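Local coordinates for protein Baccell_00875 (Bacteroides cellulosilyticus DSM 14838, PDB 5NO8) that is a polysaccharide lyase that probably cleaves the rhamnose caps from the glucuronic acid of complex arabinogalactan proteins, at residues D388-E391 and G392-R395. Numbering follows the deposited sequence.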
loop_
_atom_site.group_PDB
_atom_site.type_symbol
_atom_site.label_atom_id
_atom_site.label_comp_id
_atom_site.label_asym_id
_atom_site.label_seq_id
_atom_site.Cartn_x
_atom_site.Cartn_y
_atom_site.Cartn_z
ATOM N N ASP A 388 -11.462 1.807 17.023
ATOM C CA ASP A 388 -11.263 1.305 15.664
ATOM C C ASP A 388 -11.797 -0.118 15.434
ATOM O O ASP A 388 -11.662 -0.649 14.324
ATOM C CB ASP A 388 -9.796 1.436 15.243
ATOM C CG ASP A 388 -9.373 2.892 15.008
ATOM O OD1 ASP A 388 -10.132 3.661 14.375
ATOM O OD2 ASP A 388 -8.272 3.272 15.476
ATOM N N ARG A 389 -12.417 -0.720 16.451
ATOM C CA ARG A 389 -13.056 -2.025 16.329
ATOM C C ARG A 389 -14.527 -1.935 16.762
ATOM O O ARG A 389 -15.137 -2.946 17.141
ATOM C CB ARG A 389 -12.293 -3.059 17.164
ATOM C CG ARG A 389 -10.846 -3.264 16.709
ATOM C CD ARG A 389 -9.926 -3.777 17.818
ATOM N NE ARG A 389 -8.582 -3.989 17.278
ATOM C CZ ARG A 389 -7.683 -3.032 17.043
ATOM N NH1 ARG A 389 -7.946 -1.748 17.344
ATOM N NH2 ARG A 389 -6.493 -3.353 16.504
ATOM N N ASP A 390 -15.098 -0.732 16.661
ATOM C CA ASP A 390 -16.444 -0.502 17.147
ATOM C C ASP A 390 -17.464 -0.675 16.019
ATOM O O ASP A 390 -17.112 -1.095 14.913
ATOM C CB ASP A 390 -16.528 0.849 17.928
ATOM C CG ASP A 390 -16.554 2.102 17.049
ATOM O OD1 ASP A 390 -16.592 2.083 15.789
ATOM O OD2 ASP A 390 -16.510 3.194 17.672
ATOM N N GLU A 391 -18.716 -0.359 16.319
ATOM C CA GLU A 391 -19.868 -0.698 15.489
ATOM C C GLU A 391 -20.262 0.369 14.458
ATOM O O GLU A 391 -21.297 0.238 13.786
ATOM C CB GLU A 391 -21.059 -1.052 16.421
ATOM C CG GLU A 391 -21.537 0.082 17.324
ATOM C CD GLU A 391 -20.905 0.101 18.713
ATOM O OE1 GLU A 391 -19.703 -0.267 18.871
ATOM O OE2 GLU A 391 -21.622 0.522 19.664
ATOM N N GLY A 392 -19.450 1.422 14.310
ATOM C CA GLY A 392 -19.715 2.489 13.352
ATOM C C GLY A 392 -18.464 2.837 12.570
ATOM O O GLY A 392 -17.642 1.950 12.267
ATOM N N ALA A 393 -18.306 4.124 12.266
ATOM C CA ALA A 393 -17.134 4.651 11.565
ATOM C C ALA A 393 -16.896 3.895 10.247
ATOM O O ALA A 393 -17.816 3.793 9.431
ATOM C CB ALA A 393 -15.902 4.636 12.476
ATOM N N GLU A 394 -15.712 3.320 10.048
ATOM C CA GLU A 394 -15.408 2.689 8.771
ATOM C C GLU A 394 -16.281 1.463 8.481
ATOM O O GLU A 394 -16.319 1.016 7.331
ATOM C CB GLU A 394 -13.940 2.231 8.721
ATOM C CG GLU A 394 -12.915 3.311 8.479
ATOM C CD GLU A 394 -12.453 4.051 9.725
ATOM O OE1 GLU A 394 -13.078 3.949 10.820
ATOM O OE2 GLU A 394 -11.428 4.755 9.588
ATOM N N ARG A 395 -16.914 0.885 9.502
ATOM C CA ARG A 395 -17.834 -0.264 9.304
ATOM C C ARG A 395 -19.089 0.092 8.487
ATOM O O ARG A 395 -19.758 -0.812 7.972
ATOM C CB ARG A 395 -18.243 -0.910 10.629
ATOM C CG ARG A 395 -17.319 -1.985 11.196
ATOM C CD ARG A 395 -15.897 -1.520 11.428
ATOM N NE ARG A 395 -15.830 -0.481 12.461
ATOM C CZ ARG A 395 -14.756 0.262 12.716
ATOM N NH1 ARG A 395 -13.616 0.082 12.029
ATOM N NH2 ARG A 395 -14.814 1.199 13.667
HETATM O O HOH W 1 -12.486 3.065 13.157
#
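The backbone of 388-395 turns back on itself through Glu391 and Gly392, so that the Arg395 side chain comes back to Asp388 and Asp390. Asp390 to Gly392 form an Asx turn: Gly392 N donates to Asp390 OD1 at 3.3 Å, with an N-H...O angle of 164°. Asp390 CG sits between its own N and carbonyl carbon (chi1 77°), which brings the carboxylate over the turn. The loop leads from strand 375-376 into helix 396-409, in the helical part of the chain.

Arg395 fills the inside of the bend. Its chain kinks at chi2 and chi3 and folds back toward Asp390. Arg395 NH2 forms a salt bridge to Asp390 OD1 at 2.9 Å. The carboxylate oxygen lies in the guanidinium plane, but the two planes stand 73° apart. Gly392 N and Arg395 NH2 reach OD1 from opposite faces of the carboxylate, so one oxygen takes two donors. Arg395 NE adds a weak bond to Asp390 O at 2.8 Å. Asn678 holds NH1, and Ser438 binds the other carboxylate oxygen of Asp390. With Arg395 cut back to an alanine, Asp390 OD1 would probably lose its charged mate and a gap would open inside the bend.

Two more acids approach through one water. Asp388 OD1 and Glu394 OE1 are 4.6 Å apart, and the water between them donates to both. Asp388 also accepts from Asn385 and pairs with Arg445, and Glu394 pairs with Arg447, which probably eases the repulsion between these like charges. The same water accepts from Arg395 NH2 at 3.0 Å, so this nitrogen serves both Asp390 OD1 and the water.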